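Pirin-like protein (Geobacillus kaustophilus, PDB 2P17) is of unknown biological function but binds one iron ion per subunit and belongs to the pirin family, built from two cupin domains. Local coordinates at residues 19-24 against 49-54; 37-42 against 112-117; 81-86 against 129-134; 146-151 against 169-174; 189-194 against 238-243. All blocks are in the same frame, centred on the assembly; numbering follows the deposited sequence.

Contact 1: 19-24 against 49-54; sequences SPIHRS and RGTFDV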
# COMPACT_ATOMS: atom_id res chain seq x y z
N SER A 19 19.79 -5.52 -11.87
CA SER A 19 20.35 -6.63 -12.63
C SER A 19 19.56 -6.77 -13.93
O SER A 19 18.56 -6.07 -14.13
CB SER A 19 20.27 -7.93 -11.82
OG SER A 19 18.96 -8.47 -11.82
N PRO A 20 19.99 -7.67 -14.83
CA PRO A 20 19.27 -7.89 -16.07
C PRO A 20 17.83 -8.38 -15.85
O PRO A 20 17.01 -8.32 -16.78
CB PRO A 20 20.10 -8.98 -16.76
CG PRO A 20 21.45 -8.86 -16.15
CD PRO A 20 21.22 -8.47 -14.74
N ILE A 21 17.53 -8.86 -14.65
CA ILE A 21 16.19 -9.39 -14.35
C ILE A 21 15.44 -8.60 -13.27
O ILE A 21 14.35 -9.01 -12.84
CB ILE A 21 16.24 -10.91 -13.98
CG1 ILE A 21 17.12 -11.17 -12.75
CG2 ILE A 21 16.71 -11.73 -15.19
CD1 ILE A 21 17.02 -12.59 -12.21
N HIS A 22 15.99 -7.46 -12.86
CA HIS A 22 15.42 -6.72 -11.73
C HIS A 22 15.69 -5.23 -11.77
O HIS A 22 16.84 -4.78 -11.81
CB HIS A 22 15.97 -7.32 -10.42
CG HIS A 22 15.40 -6.73 -9.17
ND1 HIS A 22 16.10 -6.69 -7.98
CD2 HIS A 22 14.19 -6.18 -8.91
CE1 HIS A 22 15.35 -6.14 -7.05
NE2 HIS A 22 14.19 -5.80 -7.58
N ARG A 23 14.60 -4.46 -11.79
CA ARG A 23 14.65 -3.01 -11.64
C ARG A 23 13.85 -2.66 -10.39
O ARG A 23 12.89 -3.34 -10.05
CB ARG A 23 14.03 -2.31 -12.85
CG ARG A 23 14.77 -2.55 -14.15
CD ARG A 23 14.23 -1.67 -15.27
NE ARG A 23 14.71 -0.30 -15.16
CZ ARG A 23 13.95 0.77 -14.92
NH1 ARG A 23 12.63 0.64 -14.77
NH2 ARG A 23 14.50 1.97 -14.84
N SER A 24 14.25 -1.60 -9.70
CA SER A 24 13.54 -1.23 -8.48
C SER A 24 13.51 0.27 -8.22
O SER A 24 14.35 1.01 -8.73
CB SER A 24 14.10 -1.96 -7.25
OG SER A 24 15.45 -1.59 -7.03
N ARG A 49 11.60 -14.38 -12.89
CA ARG A 49 11.82 -15.60 -12.13
C ARG A 49 13.30 -15.75 -11.78
O ARG A 49 14.18 -15.56 -12.63
CB ARG A 49 11.34 -16.82 -12.92
CG ARG A 49 11.24 -18.10 -12.11
CD ARG A 49 10.41 -19.14 -12.85
NE ARG A 49 10.26 -20.39 -12.11
CZ ARG A 49 9.33 -20.62 -11.18
NH1 ARG A 49 8.46 -19.68 -10.83
NH2 ARG A 49 9.29 -21.81 -10.59
N GLY A 50 13.56 -16.06 -10.51
CA GLY A 50 14.91 -16.29 -10.01
C GLY A 50 15.57 -15.09 -9.35
O GLY A 50 16.70 -15.19 -8.86
N THR A 51 14.88 -13.95 -9.34
CA THR A 51 15.43 -12.71 -8.78
C THR A 51 15.76 -12.83 -7.29
O THR A 51 16.89 -12.53 -6.87
CB THR A 51 14.48 -11.52 -9.00
OG1 THR A 51 14.34 -11.26 -10.40
CG2 THR A 51 15.01 -10.27 -8.32
N PHE A 52 14.78 -13.26 -6.51
CA PHE A 52 14.92 -13.30 -5.06
C PHE A 52 15.21 -14.69 -4.51
O PHE A 52 14.84 -15.70 -5.11
CB PHE A 52 13.67 -12.72 -4.39
CG PHE A 52 13.44 -11.27 -4.70
CD1 PHE A 52 14.33 -10.31 -4.23
CD2 PHE A 52 12.35 -10.87 -5.45
CE1 PHE A 52 14.13 -8.96 -4.52
CE2 PHE A 52 12.15 -9.54 -5.74
CZ PHE A 52 13.03 -8.58 -5.27
N ASP A 53 15.88 -14.70 -3.37
CA ASP A 53 16.11 -15.92 -2.62
C ASP A 53 15.18 -15.94 -1.42
O ASP A 53 14.52 -14.95 -1.11
CB ASP A 53 17.57 -15.98 -2.16
CG ASP A 53 18.55 -16.10 -3.32
OD1 ASP A 53 18.26 -16.85 -4.27
OD2 ASP A 53 19.60 -15.44 -3.27
N VAL A 54 15.12 -17.09 -0.75
CA VAL A 54 14.32 -17.22 0.46
C VAL A 54 14.99 -16.42 1.57
O VAL A 54 16.21 -16.50 1.77
CB VAL A 54 14.19 -18.71 0.85
CG1 VAL A 54 13.57 -18.85 2.23
CG2 VAL A 54 13.38 -19.47 -0.19

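Contact 2: 37-42 against 112-117; sequences DPFLLL and LQLWVN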
# COMPACT_ATOMS: atom_id res chain seq x y z
N ASP A 37 5.76 6.20 10.18
CA ASP A 37 5.09 5.38 11.20
C ASP A 37 3.59 5.32 10.91
O ASP A 37 2.94 6.36 10.90
CB ASP A 37 5.37 6.05 12.56
CG ASP A 37 4.93 5.23 13.76
OD1 ASP A 37 4.52 4.07 13.59
OD2 ASP A 37 4.98 5.79 14.89
N PRO A 38 3.01 4.11 10.75
CA PRO A 38 3.54 2.78 11.02
C PRO A 38 4.28 2.09 9.88
O PRO A 38 4.64 0.91 10.00
CB PRO A 38 2.27 1.98 11.34
CG PRO A 38 1.22 2.59 10.40
CD PRO A 38 1.60 4.06 10.30
N PHE A 39 4.48 2.78 8.76
CA PHE A 39 5.13 2.16 7.60
C PHE A 39 6.64 2.27 7.70
O PHE A 39 7.16 3.25 8.23
CB PHE A 39 4.59 2.76 6.31
CG PHE A 39 3.10 2.75 6.25
CD1 PHE A 39 2.42 1.54 6.25
CD2 PHE A 39 2.37 3.92 6.26
CE1 PHE A 39 1.02 1.49 6.23
CE2 PHE A 39 0.98 3.88 6.23
CZ PHE A 39 0.31 2.66 6.21
N LEU A 40 7.34 1.24 7.23
CA LEU A 40 8.80 1.20 7.35
C LEU A 40 9.49 1.42 6.02
O LEU A 40 10.60 1.94 5.96
CB LEU A 40 9.26 -0.11 7.99
CG LEU A 40 8.83 -0.31 9.43
CD1 LEU A 40 9.02 -1.77 9.82
CD2 LEU A 40 9.57 0.63 10.40
N LEU A 41 8.82 1.01 4.94
CA LEU A 41 9.32 1.22 3.59
C LEU A 41 8.27 0.81 2.58
O LEU A 41 7.32 0.10 2.90
CB LEU A 41 10.65 0.48 3.34
CG LEU A 41 10.70 -1.04 3.36
CD1 LEU A 41 10.23 -1.64 2.03
CD2 LEU A 41 12.13 -1.52 3.65
N LEU A 42 8.43 1.31 1.36
CA LEU A 42 7.60 0.88 0.24
C LEU A 42 8.50 0.84 -0.97
O LEU A 42 9.09 1.86 -1.33
CB LEU A 42 6.43 1.84 -0.00
CG LEU A 42 5.55 1.50 -1.21
CD1 LEU A 42 4.90 0.11 -1.12
CD2 LEU A 42 4.47 2.56 -1.37
N LEU A 112 4.35 -3.63 -5.77
CA LEU A 112 4.67 -2.68 -4.70
C LEU A 112 4.69 -3.44 -3.39
O LEU A 112 3.71 -4.10 -3.06
CB LEU A 112 3.61 -1.58 -4.63
CG LEU A 112 3.68 -0.60 -5.79
CD1 LEU A 112 2.37 0.14 -5.94
CD2 LEU A 112 4.84 0.39 -5.59
N GLN A 113 5.81 -3.36 -2.66
CA GLN A 113 6.00 -4.09 -1.42
C GLN A 113 6.11 -3.13 -0.24
O GLN A 113 7.09 -2.39 -0.14
CB GLN A 113 7.27 -4.95 -1.51
CG GLN A 113 7.54 -5.80 -0.29
CD GLN A 113 6.77 -7.11 -0.33
OE1 GLN A 113 5.70 -7.20 -0.93
NE2 GLN A 113 7.32 -8.13 0.30
N LEU A 114 5.12 -3.16 0.63
CA LEU A 114 5.05 -2.29 1.81
C LEU A 114 5.45 -3.06 3.06
O LEU A 114 5.08 -4.23 3.21
CB LEU A 114 3.60 -1.80 1.96
CG LEU A 114 3.27 -0.91 3.15
CD1 LEU A 114 3.69 0.53 2.86
CD2 LEU A 114 1.78 -0.99 3.46
N TRP A 115 6.23 -2.43 3.93
CA TRP A 115 6.48 -2.99 5.27
C TRP A 115 5.74 -2.18 6.30
O TRP A 115 5.77 -0.94 6.29
CB TRP A 115 7.96 -2.95 5.61
CG TRP A 115 8.83 -3.91 4.86
CD1 TRP A 115 8.49 -4.65 3.76
CD2 TRP A 115 10.20 -4.20 5.15
NE1 TRP A 115 9.57 -5.40 3.36
CE2 TRP A 115 10.63 -5.14 4.19
CE3 TRP A 115 11.10 -3.76 6.13
CZ2 TRP A 115 11.94 -5.66 4.18
CZ3 TRP A 115 12.41 -4.27 6.12
CH2 TRP A 115 12.81 -5.21 5.15
N VAL A 116 5.07 -2.90 7.19
CA VAL A 116 4.34 -2.27 8.29
C VAL A 116 4.98 -2.73 9.59
O VAL A 116 5.23 -3.92 9.78
CB VAL A 116 2.86 -2.68 8.29
CG1 VAL A 116 2.07 -1.87 9.32
CG2 VAL A 116 2.23 -2.52 6.91
N ASN A 117 5.26 -1.79 10.49
CA ASN A 117 5.84 -2.17 11.78
C ASN A 117 4.82 -2.88 12.65
O ASN A 117 3.62 -2.60 12.56
CB ASN A 117 6.36 -0.93 12.50
CG ASN A 117 7.38 -1.25 13.56
OD1 ASN A 117 7.92 -2.36 13.61
ND2 ASN A 117 7.68 -0.26 14.41
O HOH W 1 6.84 2.42 13.40

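Contact 3: 81-86 against 129-134; sequences STLGPG and YQNLRS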
# COMPACT_ATOMS: atom_id res chain seq x y z
N SER A 81 1.18 -19.98 -2.55
CA SER A 81 0.00 -19.30 -3.06
C SER A 81 0.38 -18.55 -4.34
O SER A 81 1.55 -18.51 -4.71
CB SER A 81 -0.54 -18.33 -2.03
OG SER A 81 0.29 -17.19 -1.93
N THR A 82 -0.62 -17.99 -5.01
CA THR A 82 -0.37 -17.19 -6.21
C THR A 82 -1.13 -15.87 -6.14
O THR A 82 -2.14 -15.75 -5.43
CB THR A 82 -0.77 -17.92 -7.51
OG1 THR A 82 -2.14 -18.32 -7.44
CG2 THR A 82 0.12 -19.15 -7.76
N LEU A 83 -0.62 -14.89 -6.87
CA LEU A 83 -1.26 -13.58 -7.03
C LEU A 83 -1.21 -13.19 -8.48
O LEU A 83 -0.21 -13.45 -9.15
CB LEU A 83 -0.54 -12.49 -6.23
CG LEU A 83 -0.66 -12.33 -4.70
CD1 LEU A 83 0.02 -11.06 -4.26
CD2 LEU A 83 -2.10 -12.34 -4.19
N GLY A 84 -2.28 -12.56 -8.95
CA GLY A 84 -2.29 -11.99 -10.30
C GLY A 84 -2.46 -10.48 -10.27
O GLY A 84 -2.47 -9.87 -9.19
N PRO A 85 -2.57 -9.86 -11.46
CA PRO A 85 -2.73 -8.42 -11.54
C PRO A 85 -3.88 -7.89 -10.69
O PRO A 85 -5.00 -8.38 -10.80
CB PRO A 85 -2.99 -8.18 -13.04
CG PRO A 85 -2.25 -9.27 -13.69
CD PRO A 85 -2.49 -10.47 -12.80
N GLY A 86 -3.57 -6.91 -9.85
CA GLY A 86 -4.57 -6.29 -8.99
C GLY A 86 -4.78 -6.95 -7.64
O GLY A 86 -5.55 -6.45 -6.82
N TYR A 129 -0.71 -15.54 7.03
CA TYR A 129 -0.74 -15.13 5.64
C TYR A 129 -2.19 -14.96 5.21
O TYR A 129 -3.04 -15.80 5.49
CB TYR A 129 -0.06 -16.19 4.76
CG TYR A 129 -0.11 -15.86 3.28
CD1 TYR A 129 0.74 -14.89 2.74
CD2 TYR A 129 -1.00 -16.51 2.44
CE1 TYR A 129 0.69 -14.58 1.40
CE2 TYR A 129 -1.07 -16.20 1.08
CZ TYR A 129 -0.21 -15.24 0.57
OH TYR A 129 -0.25 -14.93 -0.77
N GLN A 130 -2.46 -13.84 4.54
CA GLN A 130 -3.77 -13.57 3.95
C GLN A 130 -3.61 -13.28 2.47
O GLN A 130 -2.86 -12.39 2.08
CB GLN A 130 -4.44 -12.38 4.63
CG GLN A 130 -4.53 -12.48 6.13
CD GLN A 130 -5.12 -11.24 6.73
OE1 GLN A 130 -6.33 -10.99 6.60
NE2 GLN A 130 -4.29 -10.44 7.39
N ASN A 131 -4.32 -14.06 1.66
CA ASN A 131 -4.36 -13.84 0.22
C ASN A 131 -5.62 -13.03 -0.10
O ASN A 131 -6.75 -13.48 0.14
CB ASN A 131 -4.36 -15.19 -0.51
CG ASN A 131 -4.12 -15.05 -2.00
OD1 ASN A 131 -5.04 -14.77 -2.75
ND2 ASN A 131 -2.87 -15.25 -2.42
N LEU A 132 -5.43 -11.83 -0.64
CA LEU A 132 -6.52 -10.87 -0.81
C LEU A 132 -6.79 -10.64 -2.29
O LEU A 132 -6.26 -9.72 -2.89
CB LEU A 132 -6.19 -9.55 -0.10
CG LEU A 132 -5.82 -9.66 1.38
CD1 LEU A 132 -5.37 -8.31 1.93
CD2 LEU A 132 -6.97 -10.25 2.21
N ARG A 133 -7.62 -11.49 -2.87
CA ARG A 133 -7.96 -11.37 -4.27
C ARG A 133 -8.80 -10.13 -4.50
O ARG A 133 -9.75 -9.86 -3.76
CB ARG A 133 -8.70 -12.61 -4.76
CG ARG A 133 -7.91 -13.88 -4.61
CD ARG A 133 -6.70 -13.91 -5.51
NE ARG A 133 -6.07 -15.23 -5.48
CZ ARG A 133 -5.17 -15.66 -6.35
NH1 ARG A 133 -4.74 -14.88 -7.34
NH2 ARG A 133 -4.68 -16.89 -6.22
N SER A 134 -8.45 -9.38 -5.53
CA SER A 134 -9.16 -8.16 -5.87
C SER A 134 -10.68 -8.39 -5.90
O SER A 134 -11.45 -7.63 -5.31
CB SER A 134 -8.67 -7.65 -7.23
OG SER A 134 -9.38 -6.49 -7.63
O HOH W 2 -3.41 -18.80 -4.21
O HOH W 3 -7.42 -4.72 -7.91

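Contact 4: 146-151 against 169-174; sequences TIRVFS and MVEMIV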
# COMPACT_ATOMS: atom_id res chain seq x y z
N THR A 146 -14.50 3.80 -8.61
CA THR A 146 -14.59 2.66 -7.72
C THR A 146 -13.46 2.77 -6.71
O THR A 146 -12.35 3.17 -7.06
CB THR A 146 -14.51 1.30 -8.43
OG1 THR A 146 -13.34 1.24 -9.23
CG2 THR A 146 -15.72 1.08 -9.32
N ILE A 147 -13.79 2.48 -5.46
CA ILE A 147 -12.81 2.48 -4.39
C ILE A 147 -12.86 1.08 -3.79
O ILE A 147 -13.84 0.72 -3.12
CB ILE A 147 -13.11 3.55 -3.31
CG1 ILE A 147 -13.17 4.94 -3.95
CG2 ILE A 147 -12.06 3.50 -2.20
CD1 ILE A 147 -14.59 5.39 -4.26
N ARG A 148 -11.82 0.29 -4.05
CA ARG A 148 -11.73 -1.10 -3.61
C ARG A 148 -10.94 -1.12 -2.31
O ARG A 148 -9.85 -0.58 -2.23
CB ARG A 148 -11.04 -1.95 -4.67
CG ARG A 148 -11.04 -3.43 -4.39
CD ARG A 148 -10.52 -4.18 -5.59
NE ARG A 148 -11.46 -4.13 -6.72
CZ ARG A 148 -11.33 -3.38 -7.81
NH1 ARG A 148 -10.29 -2.55 -8.01
NH2 ARG A 148 -12.29 -3.46 -8.73
N VAL A 149 -11.52 -1.73 -1.28
CA VAL A 149 -10.94 -1.67 0.05
C VAL A 149 -10.20 -2.97 0.33
O VAL A 149 -10.82 -4.02 0.49
CB VAL A 149 -12.02 -1.41 1.13
CG1 VAL A 149 -11.36 -1.16 2.49
CG2 VAL A 149 -12.90 -0.22 0.73
N PHE A 150 -8.87 -2.90 0.43
CA PHE A 150 -8.04 -4.06 0.74
C PHE A 150 -7.80 -4.22 2.23
O PHE A 150 -7.55 -5.33 2.71
CB PHE A 150 -6.71 -3.99 -0.00
CG PHE A 150 -6.83 -4.37 -1.45
CD1 PHE A 150 -6.81 -5.70 -1.82
CD2 PHE A 150 -6.97 -3.39 -2.44
CE1 PHE A 150 -6.92 -6.08 -3.14
CE2 PHE A 150 -7.08 -3.76 -3.79
CZ PHE A 150 -7.07 -5.11 -4.13
N SER A 151 -7.88 -3.11 2.96
CA SER A 151 -7.73 -3.12 4.42
C SER A 151 -8.38 -1.88 4.99
O SER A 151 -8.39 -0.82 4.34
CB SER A 151 -6.26 -3.17 4.81
OG SER A 151 -6.12 -3.38 6.21
N MSE A 169 -6.10 0.62 3.35
CA MSE A 169 -5.47 0.48 2.05
C MSE A 169 -6.57 0.35 1.02
O MSE A 169 -7.38 -0.57 1.09
CB MSE A 169 -4.56 -0.75 2.00
CG MSE A 169 -3.91 -0.94 0.63
SE MSE A 169 -2.85 -2.57 0.64
CE MSE A 169 -2.23 -2.53 -1.20
N VAL A 170 -6.63 1.33 0.13
CA VAL A 170 -7.67 1.37 -0.88
C VAL A 170 -7.10 1.61 -2.26
O VAL A 170 -6.11 2.32 -2.43
CB VAL A 170 -8.75 2.45 -0.58
CG1 VAL A 170 -9.47 2.19 0.76
CG2 VAL A 170 -8.19 3.86 -0.64
N GLU A 171 -7.72 0.98 -3.25
CA GLU A 171 -7.39 1.23 -4.64
C GLU A 171 -8.50 2.05 -5.28
O GLU A 171 -9.67 1.65 -5.25
CB GLU A 171 -7.21 -0.09 -5.37
CG GLU A 171 -6.85 0.06 -6.84
CD GLU A 171 -6.78 -1.27 -7.52
OE1 GLU A 171 -7.54 -2.17 -7.11
OE2 GLU A 171 -5.99 -1.41 -8.48
N MSE A 172 -8.13 3.20 -5.85
CA MSE A 172 -9.10 4.06 -6.52
C MSE A 172 -8.89 4.04 -8.01
O MSE A 172 -7.76 4.18 -8.48
CB MSE A 172 -8.98 5.50 -6.03
CG MSE A 172 -9.14 5.66 -4.57
SE MSE A 172 -9.24 7.55 -4.20
CE MSE A 172 -8.80 7.45 -2.44
N ILE A 173 -9.98 3.86 -8.74
CA ILE A 173 -10.01 4.02 -10.18
C ILE A 173 -11.04 5.11 -10.45
O ILE A 173 -12.23 4.94 -10.13
CB ILE A 173 -10.38 2.74 -10.92
CG1 ILE A 173 -9.38 1.61 -10.57
CG2 ILE A 173 -10.38 2.99 -12.42
CD1 ILE A 173 -9.76 0.22 -11.15
N VAL A 174 -10.58 6.23 -11.00
CA VAL A 174 -11.40 7.43 -11.06
C VAL A 174 -11.43 7.96 -12.49
O VAL A 174 -10.38 8.14 -13.10
CB VAL A 174 -10.85 8.52 -10.11
CG1 VAL A 174 -11.81 9.69 -10.01
CG2 VAL A 174 -10.60 7.95 -8.69
O HOH W 4 -11.07 0.37 -7.57

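Contact 5: 189-194 against 238-243; sequences NGFLYI and LLYAGE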
# COMPACT_ATOMS: atom_id res chain seq x y z
N ASN A 189 -1.48 8.28 9.65
CA ASN A 189 -0.38 8.81 8.88
C ASN A 189 -0.40 8.07 7.55
O ASN A 189 -0.49 6.85 7.53
CB ASN A 189 0.93 8.57 9.64
CG ASN A 189 2.14 9.21 8.97
OD1 ASN A 189 2.03 10.16 8.20
ND2 ASN A 189 3.32 8.69 9.29
N GLY A 190 -0.33 8.80 6.44
CA GLY A 190 -0.41 8.11 5.16
C GLY A 190 0.03 8.88 3.94
O GLY A 190 0.58 9.98 4.02
N PHE A 191 -0.23 8.26 2.80
CA PHE A 191 0.23 8.77 1.53
C PHE A 191 -0.53 8.00 0.46
O PHE A 191 -1.20 7.00 0.75
CB PHE A 191 1.75 8.55 1.38
CG PHE A 191 2.15 7.10 1.36
CD1 PHE A 191 2.22 6.42 0.14
CD2 PHE A 191 2.37 6.40 2.53
CE1 PHE A 191 2.53 5.07 0.10
CE2 PHE A 191 2.68 5.04 2.51
CZ PHE A 191 2.77 4.38 1.30
N LEU A 192 -0.39 8.43 -0.78
CA LEU A 192 -0.89 7.63 -1.90
C LEU A 192 0.17 7.51 -2.98
O LEU A 192 1.08 8.33 -3.04
CB LEU A 192 -2.23 8.17 -2.45
CG LEU A 192 -2.27 9.61 -2.97
CD1 LEU A 192 -1.69 9.73 -4.39
CD2 LEU A 192 -3.69 10.15 -2.93
N TYR A 193 0.07 6.47 -3.80
CA TYR A 193 0.99 6.29 -4.91
C TYR A 193 0.17 6.11 -6.17
O TYR A 193 -0.77 5.32 -6.20
CB TYR A 193 1.90 5.07 -4.67
CG TYR A 193 2.82 4.82 -5.83
CD1 TYR A 193 3.91 5.63 -6.06
CD2 TYR A 193 2.55 3.78 -6.74
CE1 TYR A 193 4.75 5.41 -7.14
CE2 TYR A 193 3.37 3.56 -7.84
CZ TYR A 193 4.48 4.38 -8.02
OH TYR A 193 5.32 4.19 -9.10
N ILE A 194 0.52 6.86 -7.22
CA ILE A 194 -0.28 6.88 -8.43
C ILE A 194 0.27 5.88 -9.45
O ILE A 194 1.42 5.97 -9.86
CB ILE A 194 -0.36 8.30 -9.04
CG1 ILE A 194 -0.94 9.27 -8.01
CG2 ILE A 194 -1.25 8.28 -10.28
CD1 ILE A 194 -0.86 10.73 -8.40
N LEU A 238 -3.14 3.82 -5.34
CA LEU A 238 -3.25 3.14 -4.05
C LEU A 238 -3.04 4.14 -2.93
O LEU A 238 -2.08 4.89 -2.95
CB LEU A 238 -2.22 2.01 -3.95
CG LEU A 238 -2.42 0.83 -4.90
CD1 LEU A 238 -1.15 0.02 -4.95
CD2 LEU A 238 -3.61 -0.02 -4.48
N LEU A 239 -3.95 4.15 -1.96
CA LEU A 239 -3.82 4.99 -0.78
C LEU A 239 -3.56 4.10 0.43
O LEU A 239 -4.27 3.11 0.65
CB LEU A 239 -5.10 5.82 -0.56
CG LEU A 239 -5.17 6.82 0.59
CD1 LEU A 239 -6.10 7.98 0.26
CD2 LEU A 239 -5.62 6.15 1.90
N TYR A 240 -2.54 4.46 1.20
CA TYR A 240 -2.15 3.71 2.39
C TYR A 240 -2.14 4.67 3.57
O TYR A 240 -1.51 5.72 3.49
CB TYR A 240 -0.72 3.20 2.27
CG TYR A 240 -0.40 2.27 1.12
CD1 TYR A 240 -0.41 0.89 1.30
CD2 TYR A 240 -0.00 2.77 -0.13
CE1 TYR A 240 -0.04 0.02 0.26
CE2 TYR A 240 0.37 1.91 -1.17
CZ TYR A 240 0.34 0.54 -0.96
OH TYR A 240 0.72 -0.30 -1.99
N ALA A 241 -2.82 4.33 4.66
CA ALA A 241 -2.77 5.16 5.85
C ALA A 241 -2.94 4.27 7.06
O ALA A 241 -3.70 3.32 7.01
CB ALA A 241 -3.86 6.21 5.81
N GLY A 242 -2.21 4.55 8.13
CA GLY A 242 -2.28 3.68 9.28
C GLY A 242 -2.12 4.40 10.59
O GLY A 242 -1.69 5.56 10.64
N GLU A 243 -2.42 3.69 11.67
CA GLU A 243 -2.27 4.24 13.00
C GLU A 243 -0.82 4.14 13.44
O GLU A 243 -0.28 3.04 13.52
CB GLU A 243 -3.14 3.44 13.95
CG GLU A 243 -3.03 3.86 15.39
CD GLU A 243 -4.07 3.16 16.23
OE1 GLU A 243 -3.80 2.02 16.65
OE2 GLU A 243 -5.15 3.76 16.45

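Contact 1: 19-24 against 49-54
T51 wedges between I21 and H22 and turns a different branch to each. Its OG1 lies 3.5 Å from I21 CD1; the hydroxyl itself is hydrogen-bonded to E48, and no hydrogen bond spans the two segments. Its methyl CG2 sits over one face of the H22 imidazole, 4.0 Å from the ring centroid, a CH-pi contact. I21 carries CG1 between its backbone N and carbonyl carbon (chi1 60°), and from there CD1 stretches past T51 to the carbonyl carbon of G50. H22 also receives F52, whose edge points at the imidazole face in a T-shaped pair with centroids 5.1 Å apart and planes at 72°. A histidine suits this place because it offers a flat face to threonine and phenylalanine while NE2 bonds to D45. The loop 49-54 leads into strand 55-57. The side chain of F52 is about 7 Å from the bound iron(III) ion. The arrangement thus lies at the surface beside the iron site of the N-terminal cupin domain.

Contact 2: 37-42 against 112-117
L41 lays its isopropyl end flat on the indole of W115. With CG held between its backbone N and carbonyl carbon (chi1 65°), its CD2 stands 3.6 Å from the centroid of the six-membered ring, only 15° off the normal, while CD1 sits over the five-membered ring on the same face. L40 puts CB near the plane of the indole and sends CD1 to 3.8 Å from N117 CA. Across the sheet, L114 extends both methyls to F39, with L114 CD1 3.8 Å from F39 CD1, and V116 CG2 meets the edge of that phenyl ring. L42, with CG anti to its N (chi1 177°), brings CD1 to 3.9 Å from L114 CB. The strands are antiparallel, but F39 pairs with V116 and L42 with L114, so strand 39-42 holds one extra residue, a beta bulge; it leaves L41 N buried without a partner. L40 N bonds W115 O at 2.8 Å, and W115 N returns to L41 O. Leucines suit a sheet packed on both sides: F39, L112 and L114 rest on Y240 of strand 235-242, L42 on F191 of strand 189-196, while W115 meets iron-binding H57 and strand 60-66.

Contact 3: 81-86 against 129-134
Strands 81-83 and 129-132 run in roughly the same direction, at 37°, with axes 8.4 Å apart, too far for backbone pairing. They belong to different sheets of the N-terminal cupin barrel, 79-83 beside 71-75 and 128-132 beside 88-92, so polar side chains span the gap. S81 OG donates to Y129 OH over 2.6 Å. N131, with CG anti to its N (chi1 -168°), directs ND2 both to Y129 OH and to T82 O, the latter at 3.1 Å and from above the carbonyl plane. Asparagine fits here because one amide nitrogen can serve two acceptors. R133 bends about its CB-CG bond and then runs out extended, so that NH2 meets T82 OG1 at 3.2 Å, in the guanidinium plane, while T82 O lies over a guanidinium face; NH1 has its salt bridge with D87. A phenylalanine in place of Y129 would probably leave S81 OG and one N-H of N131 without their shared acceptor, and Q89 without its hydroxyl partner. G86 has a positive phi (89°) that calls for glycine. Beyond it, one water donates to G86 O at 2.8 Å and accepts from S134 OG at 2.7 Å.

Contact 4: 146-151 against 169-174
T146 and I173 open an antiparallel ladder whose strand axes run at 160° and whose register slips by one residue near F150. R148 and E171 lie side by side, and R148 NH1 reaches E171 OE1 at 2.9 Å in a salt bridge. The oxygen lies near the guanidinium plane but is approached from above the carboxylate plane, the two groups being turned 73° apart. A bend at chi3 (-69°) folds the arginine back to this neighbour, while E171 OE2 is held by R236 and Y65. The edge of F150 adds its CE2 at 3.7 Å from E171 OE1. A leucine replacing R148 would probably leave E171 OE1 without its cationic mate in a buried setting. On the other face I147 CG2 packs 3.8 Å from V170 CB, beta-branched residues fitting the apolar interior. At the slip, M169 O accepts from both F150 N, at 2.8 Å, and S151 N, at 3.2 Å. F150 and S151 opposite M169 form a classic beta bulge, here where the chain turns a corner in this cupin sheet.

Contact 5: 189-194 against 238-243
The F191 ring takes Y240 CB over one face, 4.2 Å from its centroid, a CH-pi contact. The two rings are nearly parallel, at 24°, but slid so far apart that they barely overlap; the nearest approach is F191 CE1 to Y240 CD2 at 3.4 Å. F191 holds CG between its backbone N and carbonyl carbon (chi1 64°), which leans the phenyl across to the tyrosine's strand. On the sheet's other face, L192 CB lies 4.2 Å from L239 CB. Next to this pair the strands close in, with G190 CA 3.8 Å from A241 CA; a side chain at G190 would strike Y240 O and A241 CB, hence glycine opposite alanine. Three hydrogen-bonded pairs, N189 with G242, F191 with Y240 and Y193 with L238, each supply two bonds. The chemistry implies a buried sheet whose backbone polar groups are met partly by this ladder and partly by flanking strands (L192 with L214, L239 with V170), leaving side chains to meet through apolar surfaces.

Overall arrangement
Contacts 2, 4 and 5 are buried beta ladders, contact 3 is partly buried, and contact 1 lies at the surface. Contacts 1 and 2 share the sheet through neighbouring strands 22-26 and 39-47, yet their centres stand about 20 Å apart. Contacts 4 and 5 join through V170 O and L239 N in adjacent strands of the C-terminal cupin domain. Contact 2 touches contact 5 by apolar packing and by D37 O with N189 ND2, bringing the two domains together. F150 of contact 4 packs on G86 and L132 of contact 3. Chemistry follows place: apolar and aromatic in 2 and 5, a salt bridge in 4, a polar side-chain network in 3, and mixed ring contacts near iron in 1.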